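Local coordinates for protein 0.19 alpha-amylase inhibitor (Triticum aestivum, PDB 1HSS) that inhibits alpha-amylases as a secreted, disulfide-rich homodimeric seed protein of the cereal trypsin/alpha-amylase inhibitor family, and is also an allergen that binds IgE, at residues A92-A97 with Y113-A119. Numbering follows the deposited sequence.
Sequences AASITA and YVCKDVA
Ala93 and Cys115 join the two backbones through one hydrogen bond, from Cys115 N to Ala93 O at 2.8 Å; it is nearly straight (171° at the hydrogen) and lies in the carbonyl plane. The same oxygen also receives a CA-H...O contact from Val114 CA at 3.5 Å. Ala93 lies in the type I turn from Ala92 to Ile95. Cys115 is the N-cap residue of helix 116-119. The methyl of Ala93 sits against that short helix, 3.7 Å from CB of Ala119. Val118 closes over the turn from the same helix. Its CG1, anti to the backbone N (chi1 178°), reaches CB of Ala92 at 3.8 Å. At the other end CB of Ala97 packs on CB of Tyr113 at 3.8 Å. Between these ends CG2 of Val114 touches CB of Ser94 at 4.0 Å. Ser94 OG hydrogen-bonds to the carbonyl oxygens of Leu90 and Thr91. The contact is buried near the centre of this mainly helical chain. The second subunit of the homodimer packs on Ser94, Ala97 and Val114, and Tyr113 hydrogen-bonds through OH to Ser31 O of that subunit. Tyr113 follows strand 111-112, while the Cys115-Cys54 disulfide ties the contact to helix 53-67, where Val118 packs on Tyr58 and Leu61, and helix 20-27 borders Ala92 through Leu24.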
loop_
_atom_site.group_PDB
_atom_site.type_symbol
_atom_site.label_atom_id
_atom_site.label_comp_id
_atom_site.label_asym_id
_atom_site.label_seq_id
_atom_site.Cartn_x
_atom_site.Cartn_y
_atom_site.Cartn_z
ATOM N N ALA A 92 6.700 -1.216 1.854
ATOM C CA ALA A 92 7.396 -1.776 0.719
ATOM C C ALA A 92 6.442 -2.530 -0.247
ATOM O O ALA A 92 6.537 -2.372 -1.467
ATOM C CB ALA A 92 8.525 -2.690 1.218
ATOM N N ALA A 93 5.455 -3.244 0.302
ATOM C CA ALA A 93 4.481 -4.020 -0.479
ATOM C C ALA A 93 3.568 -3.159 -1.366
ATOM O O ALA A 93 2.921 -3.673 -2.279
ATOM C CB ALA A 93 3.617 -4.878 0.467
ATOM N N SER A 94 3.478 -1.859 -1.094
ATOM C CA SER A 94 2.514 -1.023 -1.813
ATOM C C SER A 94 3.156 0.177 -2.511
ATOM O O SER A 94 2.460 1.055 -3.023
ATOM C CB SER A 94 1.446 -0.540 -0.839
ATOM O OG SER A 94 2.062 0.116 0.250
ATOM N N ILE A 95 4.476 0.147 -2.648
ATOM C CA ILE A 95 5.212 1.217 -3.351
ATOM C C ILE A 95 4.831 1.280 -4.837
ATOM O O ILE A 95 4.630 2.344 -5.420
ATOM C CB ILE A 95 6.740 1.014 -3.219
ATOM C CG1 ILE A 95 7.184 1.353 -1.793
ATOM C CG2 ILE A 95 7.481 1.867 -4.250
ATOM C CD1 ILE A 95 8.673 1.155 -1.555
ATOM N N THR A 96 4.472 0.106 -5.320
ATOM C CA THR A 96 4.002 -0.161 -6.670
ATOM C C THR A 96 2.539 0.393 -6.883
ATOM O O THR A 96 2.265 1.134 -7.849
ATOM C CB THR A 96 4.198 -1.722 -6.866
ATOM O OG1 THR A 96 4.459 -2.037 -8.228
ATOM C CG2 THR A 96 3.068 -2.506 -6.323
ATOM N N ALA A 97 1.733 0.340 -5.824
ATOM C CA ALA A 97 0.449 1.040 -5.804
ATOM C C ALA A 97 0.589 2.578 -5.776
ATOM O O ALA A 97 -0.114 3.288 -6.497
ATOM C CB ALA A 97 -0.382 0.569 -4.608
ATOM N N TYR A 113 -2.075 -4.174 -7.595
ATOM C CA TYR A 113 -1.163 -3.021 -7.423
ATOM C C TYR A 113 -0.240 -3.172 -6.217
ATOM O O TYR A 113 0.467 -2.248 -5.842
ATOM C CB TYR A 113 -1.955 -1.723 -7.249
ATOM C CG TYR A 113 -2.482 -1.171 -8.535
ATOM C CD1 TYR A 113 -1.661 -0.458 -9.386
ATOM C CD2 TYR A 113 -3.797 -1.396 -8.925
ATOM C CE1 TYR A 113 -2.127 0.013 -10.592
ATOM C CE2 TYR A 113 -4.268 -0.926 -10.118
ATOM C CZ TYR A 113 -3.426 -0.224 -10.946
ATOM O OH TYR A 113 -3.897 0.260 -12.134
ATOM N N VAL A 114 -0.202 -4.376 -5.670
ATOM C CA VAL A 114 0.229 -4.589 -4.308
ATOM C C VAL A 114 0.942 -5.959 -4.285
ATOM O O VAL A 114 0.608 -6.848 -5.083
ATOM C CB VAL A 114 -1.044 -4.507 -3.403
ATOM C CG1 VAL A 114 -1.264 -5.751 -2.635
ATOM C CG2 VAL A 114 -0.996 -3.273 -2.546
ATOM N N CYS A 115 2.055 -6.034 -3.557
ATOM C CA CYS A 115 2.896 -7.233 -3.512
ATOM C C CYS A 115 2.767 -8.039 -2.219
ATOM O O CYS A 115 3.561 -7.850 -1.304
ATOM C CB CYS A 115 4.368 -6.845 -3.688
ATOM S SG CYS A 115 4.733 -6.071 -5.277
ATOM N N LYS A 116 1.946 -9.084 -2.234
ATOM C CA LYS A 116 1.689 -9.873 -1.016
ATOM C C LYS A 116 2.886 -10.678 -0.500
ATOM O O LYS A 116 3.039 -10.877 0.707
ATOM C CB LYS A 116 0.485 -10.802 -1.206
ATOM C CG LYS A 116 0.701 -11.927 -2.189
ATOM C CD LYS A 116 -0.577 -12.732 -2.349
ATOM C CE LYS A 116 -0.471 -13.740 -3.486
ATOM N NZ LYS A 116 0.283 -14.958 -3.095
ATOM N N ASP A 117 3.773 -11.067 -1.410
ATOM C CA ASP A 117 5.014 -11.749 -1.042
ATOM C C ASP A 117 5.957 -10.854 -0.219
ATOM O O ASP A 117 6.467 -11.276 0.815
ATOM C CB ASP A 117 5.717 -12.289 -2.305
ATOM C CG ASP A 117 5.936 -11.207 -3.403
ATOM O OD1 ASP A 117 5.000 -10.434 -3.729
ATOM O OD2 ASP A 117 7.032 -11.206 -4.015
ATOM N N VAL A 118 6.006 -9.573 -0.575
ATOM C CA VAL A 118 6.785 -8.578 0.160
ATOM C C VAL A 118 6.154 -8.224 1.516
ATOM O O VAL A 118 6.865 -7.967 2.482
ATOM C CB VAL A 118 6.951 -7.290 -0.690
ATOM C CG1 VAL A 118 7.715 -6.217 0.090
ATOM C CG2 VAL A 118 7.662 -7.612 -1.985
ATOM N N ALA A 119 4.822 -8.185 1.582
ATOM C CA ALA A 119 4.112 -7.950 2.844
ATOM C C ALA A 119 4.310 -9.081 3.875
ATOM O O ALA A 119 4.177 -8.884 5.082
ATOM C CB ALA A 119 2.629 -7.741 2.573
#